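Side-chain contacts in GH127 beta-L-arabinofuranoside (Geobacillus stearothermophilus, PDB 4QK0), which probably hydrolyses terminal beta-L-arabinofuranosyl bonds, releasing L-arabinose, as a family GH127 beta-L-arabinofuranosidase: residues Q38-L42 against N43-P47; D137-E140 against L141-A144. All coordinates share one frame; numbering follows the deposited sequence.

Both contacts are local, each made within one continuous run of chain. Contact 1 comes first, where helix 22-42 ends and the loop toward helix 54-61 begins. Contact 2 follows later, where the loop after helix 122-126 turns into helix 140-158. They lie in series, so neither nests in nor crosses the other. Their centres are 23 Å apart and their nearest atoms about 12 Å apart, without touching. Helix 76-92 links them indirectly: it carries W82, which packs on W39 and L42 of contact 1, and S77, which packs on Y142 and C143 of contact 2. Contact 1 finishes a helix and contact 2 starts one, both in the catalytic domain.

Contact 1. Residues Q38-L42 against N43-P47; sequences QWEAL and NDRIP
The side-chain amide of N43 lies over one face of the W39 indole. N43 ND2 sits above the centre of the ring system, with W39 CE2 as its nearest ring atom at 3.2 Å. N43 ND2 also donates to the backbone O of W39 at 2.8 Å. W39 has its CG anti to the backbone N (chi1 179°), which brings the indole alongside its own carbonyl group. The bond to that carbonyl holds ND2 over the ring. W82 stacks on W39 from helix 76-92.

This is the end of helix 22-42, closed by a Schellman motif with D44 as the C-prime residue at positive phi. R45 N gives an almost straight hydrogen bond to E40 O, 3.0 Å, and D44 N gives one to A41 O. D44 OD1 accepts from the backbone N of S52 and of H53, which ties the turn to the chain just ahead of helix 54-61. A water donates to L42 O and, at longer range, to D44 OD2.

The E40 chain bends at chi2 (-57°) and carries its carboxylate to R45. R45 grips it side-on: R45 NE meets E40 OE1 at 2.8 Å and R45 NH2 meets E40 OE2 at 2.9 Å. Both oxygens are approached from above the carboxylate plane, and the two flat groups are turned 47° apart. An alanine at E40 would remove the carboxylate and would probably leave the guanidinium of R45 without its mate, free to turn. Next along the chain, I46 CD1 packs on A41 CB at 3.7 Å, and I46 CG1 touches E40 CB.

W39 NE1 and R45 NH2 lie side by side as two donors that do not bond to each other. The two bonds to E40 probably balance the positive charge of R45.

Contact 2. Residues D137-E140 against L141-A144; sequences DNHE and LYCA
The backbone O of H139 accepts a hydrogen bond from C143 N at 2.8 Å, the shortest across this contact. The bond is nearly straight, and the donor lies almost on the line of the carbonyl. One residue on, E140 O accepts from A144 N at 3.0 Å. These two bonds form the first turn of helix 140-158, and H139 holds the N-cap position with a left-handed backbone.

The H139 ring works at two edges. H139 ND1 donates to D137 O at 2.7 Å. The acceptor lies in the imidazole plane, but the nitrogen stands above the plane of that carbonyl. This bond limits rotation of the ring and leaves its CD2 side turned to Y142. H139 CD2 sits over one face of the Y142 ring, toward the rim, 3.6 Å from Y142 CD1. The pair is T-shaped: the imidazole edge meets the phenol face, the centroids are 5.0 Å apart and the planes are 80° apart. With chi1 at 170°, Y142 swings its ring away from its own N-H and sets it beside the H139 side chain, the two pointing the same way.

The GH127 catalytic domain belongs to the six-hairpin clan, whose members are built as (alpha/alpha)6 barrels. Helix 140-158 lies in this domain and is probably one of the barrel helices; its start is buried. D189 OD2 accepts from Y142 N and, weakly, from L141 N, which takes up amides of the first turn that the H139 side chain does not reach.

The carboxylate of E140 is held by Y118 OH and by W132 N, both at OE1. Y142 OH bonds to K81 NZ of helix 76-92.

Contact 1. Residues Q38-L42 against N43-P47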
ATOM      1  N   GLN A  38     -13.972   1.942  30.755  1.00 28.53           N
ATOM      2  CA  GLN A  38     -13.193   3.150  30.524  1.00 30.99           C
ATOM      3  C   GLN A  38     -12.969   3.931  31.790  1.00 27.10           C
ATOM      4  O   GLN A  38     -11.904   4.534  31.972  1.00 26.47           O
ATOM      5  CB  GLN A  38     -13.844   4.059  29.502  1.00 37.12           C
ATOM      6  CG  GLN A  38     -13.743   3.596  28.050  1.00 49.12           C
ATOM      7  CD  GLN A  38     -12.319   3.270  27.541  1.00 63.67           C
ATOM      8  OE1 GLN A  38     -11.522   4.181  27.318  1.00 74.89           O
ATOM      9  NE2 GLN A  38     -12.015   1.961  27.297  1.00 69.48           N
ATOM     10  N   TRP A  39     -13.969   3.953  32.680  1.00 25.47           N
ATOM     11  CA  TRP A  39     -13.773   4.624  33.975  1.00 26.03           C
ATOM     12  C   TRP A  39     -12.569   4.033  34.726  1.00 28.67           C
ATOM     13  O   TRP A  39     -11.749   4.754  35.310  1.00 29.19           O
ATOM     14  CB  TRP A  39     -15.072   4.570  34.811  1.00 29.27           C
ATOM     15  CG  TRP A  39     -14.955   5.210  36.139  1.00 31.06           C
ATOM     16  CD1 TRP A  39     -15.106   4.596  37.341  1.00 30.33           C
ATOM     17  CD2 TRP A  39     -14.600   6.585  36.428  1.00 31.73           C
ATOM     18  NE1 TRP A  39     -14.853   5.485  38.354  1.00 34.77           N
ATOM     19  CE2 TRP A  39     -14.544   6.710  37.836  1.00 30.58           C
ATOM     20  CE3 TRP A  39     -14.341   7.704  35.641  1.00 29.22           C
ATOM     21  CZ2 TRP A  39     -14.286   7.913  38.478  1.00 31.48           C
ATOM     22  CZ3 TRP A  39     -14.034   8.928  36.285  1.00 30.91           C
ATOM     23  CH2 TRP A  39     -14.008   9.021  37.687  1.00 31.15           C
ATOM     24  N   GLU A  40     -12.431   2.706  34.680  1.00 32.09           N
ATOM     25  CA  GLU A  40     -11.323   2.033  35.358  1.00 32.52           C
ATOM     26  C   GLU A  40     -10.034   2.424  34.712  1.00 34.77           C
ATOM     27  O   GLU A  40      -9.056   2.693  35.419  1.00 40.72           O
ATOM     28  CB  GLU A  40     -11.496   0.514  35.327  1.00 35.59           C
ATOM     29  CG  GLU A  40     -12.727   0.032  36.101  1.00 37.26           C
ATOM     30  CD  GLU A  40     -12.693   0.475  37.550  1.00 41.73           C
ATOM     31  OE1 GLU A  40     -11.745   0.095  38.273  1.00 49.02           O
ATOM     32  OE2 GLU A  40     -13.601   1.218  37.983  1.00 44.20           O
ATOM     33  N   ALA A  41     -10.015   2.451  33.369  1.00 31.70           N
ATOM     34  CA  ALA A  41      -8.790   2.802  32.652  1.00 31.56           C
ATOM     35  C   ALA A  41      -8.359   4.223  32.962  1.00 34.37           C
ATOM     36  O   ALA A  41      -7.148   4.485  33.180  1.00 33.93           O
ATOM     37  CB  ALA A  41      -8.981   2.632  31.154  1.00 28.82           C
ATOM     38  N   LEU A  42      -9.338   5.149  32.979  1.00 33.21           N
ATOM     39  CA  LEU A  42      -9.015   6.543  33.221  1.00 31.10           C
ATOM     40  C   LEU A  42      -8.418   6.715  34.611  1.00 30.25           C
ATOM     41  O   LEU A  42      -7.678   7.678  34.874  1.00 28.97           O
ATOM     42  CB  LEU A  42     -10.245   7.429  33.049  1.00 35.07           C
ATOM     43  CG  LEU A  42     -10.825   7.528  31.634  1.00 37.36           C
ATOM     44  CD1 LEU A  42     -12.211   8.132  31.685  1.00 37.24           C
ATOM     45  CD2 LEU A  42      -9.923   8.324  30.688  1.00 38.13           C
ATOM     46  N   ASN A  43      -8.741   5.800  35.520  1.00 30.78           N
ATOM     47  CA  ASN A  43      -8.194   5.855  36.907  1.00 34.45           C
ATOM     48  C   ASN A  43      -7.052   4.885  37.179  1.00 37.87           C
ATOM     49  O   ASN A  43      -6.717   4.643  38.340  1.00 33.38           O
ATOM     50  CB  ASN A  43      -9.287   5.589  37.908  1.00 32.85           C
ATOM     51  CG  ASN A  43     -10.255   6.730  38.015  1.00 32.66           C
ATOM     52  OD1 ASN A  43      -9.973   7.692  38.672  1.00 36.44           O
ATOM     53  ND2 ASN A  43     -11.406   6.612  37.377  1.00 33.24           N
ATOM     54  N   ASP A  44      -6.492   4.316  36.113  1.00 39.30           N
ATOM     55  CA  ASP A  44      -5.340   3.410  36.196  1.00 40.16           C
ATOM     56  C   ASP A  44      -5.558   2.174  37.067  1.00 38.83           C
ATOM     57  O   ASP A  44      -4.662   1.737  37.746  1.00 37.40           O
ATOM     58  CB  ASP A  44      -4.108   4.178  36.677  1.00 43.09           C
ATOM     59  CG  ASP A  44      -3.764   5.336  35.763  1.00 43.13           C
ATOM     60  OD1 ASP A  44      -3.742   5.133  34.546  1.00 45.11           O
ATOM     61  OD2 ASP A  44      -3.489   6.440  36.262  1.00 51.25           O
ATOM     62  N   ARG A  45      -6.757   1.631  37.049  1.00 42.20           N
ATOM     63  CA  ARG A  45      -7.082   0.466  37.866  1.00 44.65           C
ATOM     64  C   ARG A  45      -7.194  -0.814  37.036  1.00 45.90           C
ATOM     65  O   ARG A  45      -7.845  -1.760  37.453  1.00 52.98           O
ATOM     66  CB  ARG A  45      -8.389   0.701  38.613  1.00 43.71           C
ATOM     67  CG  ARG A  45      -8.284   1.806  39.642  1.00 43.07           C
ATOM     68  CD  ARG A  45      -9.457   1.731  40.616  1.00 43.00           C
ATOM     69  NE  ARG A  45     -10.748   2.081  40.002  1.00 44.65           N
ATOM     70  CZ  ARG A  45     -11.343   3.281  40.060  1.00 41.58           C
ATOM     71  NH1 ARG A  45     -10.782   4.308  40.679  1.00 41.94           N
ATOM     72  NH2 ARG A  45     -12.511   3.461  39.471  1.00 39.29           N
ATOM     73  N   ILE A  46      -6.566  -0.839  35.868  1.00 48.30           N
ATOM     74  CA  ILE A  46      -6.583  -2.023  35.010  1.00 51.83           C
ATOM     75  C   ILE A  46      -5.151  -2.526  34.896  1.00 57.34           C
ATOM     76  O   ILE A  46      -4.365  -1.951  34.153  1.00 48.89           O
ATOM     77  CB  ILE A  46      -7.140  -1.700  33.628  1.00 52.38           C
ATOM     78  CG1 ILE A  46      -8.628  -1.397  33.754  1.00 53.97           C
ATOM     79  CG2 ILE A  46      -6.924  -2.870  32.663  1.00 53.76           C
ATOM     80  CD1 ILE A  46      -9.227  -0.820  32.498  1.00 56.83           C
ATOM     81  N   PRO A  47      -4.796  -3.569  35.672  1.00 69.54           N
ATOM     82  CA  PRO A  47      -3.402  -4.016  35.897  1.00 72.56           C
ATOM     83  C   PRO A  47      -2.559  -4.118  34.634  1.00 70.74           C
ATOM     84  O   PRO A  47      -1.446  -3.632  34.585  1.00 75.89           O
ATOM     85  CB  PRO A  47      -3.593  -5.402  36.504  1.00 77.29           C
ATOM     86  CG  PRO A  47      -4.870  -5.291  37.270  1.00 80.24           C
ATOM     87  CD  PRO A  47      -5.749  -4.333  36.501  1.00 76.29           C
TER
HETATM   88  O   HOH W   1      -5.792   8.583  36.506  1.00 25.15           O

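Contact 2. Residues D137-E140 against L141-A144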
ATOM      1  N   ASP A 137      -0.029  21.689  17.146  1.00 26.15           N
ATOM      2  CA  ASP A 137       0.130  20.323  17.628  1.00 27.52           C
ATOM      3  C   ASP A 137      -0.487  20.009  18.966  1.00 26.65           C
ATOM      4  O   ASP A 137      -0.861  18.864  19.177  1.00 27.81           O
ATOM      5  CB  ASP A 137       1.633  19.972  17.785  1.00 30.18           C
ATOM      6  CG  ASP A 137       2.416  20.134  16.484  1.00 30.48           C
ATOM      7  OD1 ASP A 137       1.826  20.001  15.386  1.00 30.23           O
ATOM      8  OD2 ASP A 137       3.622  20.405  16.585  1.00 29.51           O
ATOM      9  N   ASN A 138      -0.559  20.963  19.896  1.00 26.41           N
ATOM     10  CA  ASN A 138      -0.868  20.559  21.275  1.00 24.65           C
ATOM     11  C   ASN A 138      -2.341  20.602  21.745  1.00 23.61           C
ATOM     12  O   ASN A 138      -2.596  20.383  22.928  1.00 28.27           O
ATOM     13  CB  ASN A 138       0.048  21.245  22.225  1.00 25.74           C
ATOM     14  CG  ASN A 138       1.487  20.807  22.046  1.00 26.42           C
ATOM     15  OD1 ASN A 138       1.780  19.902  21.293  1.00 29.91           O
ATOM     16  ND2 ASN A 138       2.373  21.454  22.735  1.00 26.24           N
ATOM     17  N   HIS A 139      -3.298  20.776  20.832  1.00 20.81           N
ATOM     18  CA  HIS A 139      -4.709  20.396  21.066  1.00 20.23           C
ATOM     19  C   HIS A 139      -5.448  21.124  22.221  1.00 18.07           C
ATOM     20  O   HIS A 139      -6.444  20.644  22.716  1.00 18.96           O
ATOM     21  CB  HIS A 139      -4.800  18.899  21.329  1.00 22.08           C
ATOM     22  CG  HIS A 139      -4.595  18.050  20.127  1.00 22.12           C
ATOM     23  ND1 HIS A 139      -3.397  18.014  19.445  1.00 25.53           N
ATOM     24  CD2 HIS A 139      -5.386  17.112  19.556  1.00 21.92           C
ATOM     25  CE1 HIS A 139      -3.470  17.100  18.489  1.00 23.62           C
ATOM     26  NE2 HIS A 139      -4.683  16.574  18.511  1.00 23.87           N
ATOM     27  N   GLU A 140      -4.932  22.267  22.640  1.00 20.05           N
ATOM     28  CA  GLU A 140      -5.516  23.044  23.729  1.00 21.11           C
ATOM     29  C   GLU A 140      -6.976  23.343  23.467  1.00 22.41           C
ATOM     30  O   GLU A 140      -7.856  23.065  24.317  1.00 20.25           O
ATOM     31  CB  GLU A 140      -4.745  24.340  23.945  1.00 21.46           C
ATOM     32  CG  GLU A 140      -3.452  24.194  24.718  1.00 22.73           C
ATOM     33  CD  GLU A 140      -2.578  25.459  24.624  1.00 26.40           C
ATOM     34  OE1 GLU A 140      -2.371  26.146  25.676  1.00 23.02           O
ATOM     35  OE2 GLU A 140      -2.095  25.736  23.494  1.00 24.92           O
ATOM     36  N   LEU A 141      -7.263  23.915  22.288  1.00 22.54           N
ATOM     37  CA  LEU A 141      -8.650  24.258  21.936  1.00 23.31           C
ATOM     38  C   LEU A 141      -9.489  23.004  21.693  1.00 23.38           C
ATOM     39  O   LEU A 141     -10.678  22.963  22.010  1.00 25.95           O
ATOM     40  CB  LEU A 141      -8.702  25.190  20.725  1.00 22.74           C
ATOM     41  CG  LEU A 141      -8.002  26.500  20.958  1.00 24.94           C
ATOM     42  CD1 LEU A 141      -8.078  27.336  19.706  1.00 26.31           C
ATOM     43  CD2 LEU A 141      -8.582  27.278  22.142  1.00 26.53           C
ATOM     44  N   TYR A 142      -8.865  21.991  21.109  1.00 22.55           N
ATOM     45  CA  TYR A 142      -9.509  20.703  20.929  1.00 22.84           C
ATOM     46  C   TYR A 142      -9.978  20.145  22.257  1.00 22.43           C
ATOM     47  O   TYR A 142     -11.135  19.692  22.389  1.00 24.78           O
ATOM     48  CB  TYR A 142      -8.520  19.747  20.224  1.00 23.93           C
ATOM     49  CG  TYR A 142      -8.895  18.303  20.136  1.00 21.47           C
ATOM     50  CD1 TYR A 142      -8.576  17.437  21.147  1.00 23.16           C
ATOM     51  CD2 TYR A 142      -9.524  17.787  19.017  1.00 22.70           C
ATOM     52  CE1 TYR A 142      -8.915  16.086  21.068  1.00 22.90           C
ATOM     53  CE2 TYR A 142      -9.852  16.455  18.924  1.00 23.77           C
ATOM     54  CZ  TYR A 142      -9.529  15.610  19.958  1.00 23.40           C
ATOM     55  OH  TYR A 142      -9.845  14.301  19.853  1.00 23.99           O
ATOM     56  N   CYS A 143      -9.106  20.130  23.247  1.00 22.44           N
ATOM     57  CA  CYS A 143      -9.541  19.643  24.591  1.00 25.00           C
ATOM     58  C   CYS A 143     -10.631  20.527  25.183  1.00 22.72           C
ATOM     59  O   CYS A 143     -11.593  20.032  25.723  1.00 21.38           O
ATOM     60  CB  CYS A 143      -8.345  19.526  25.570  1.00 27.24           C
ATOM     61  SG  CYS A 143      -7.166  18.213  25.110  1.00 32.72           S
ATOM     62  N   ALA A 144     -10.483  21.841  25.033  1.00 23.14           N
ATOM     63  CA  ALA A 144     -11.495  22.778  25.529  1.00 22.53           C
ATOM     64  C   ALA A 144     -12.826  22.512  24.856  1.00 21.32           C
ATOM     65  O   ALA A 144     -13.855  22.405  25.513  1.00 25.00           O
ATOM     66  CB  ALA A 144     -11.062  24.194  25.269  1.00 22.84           C
TER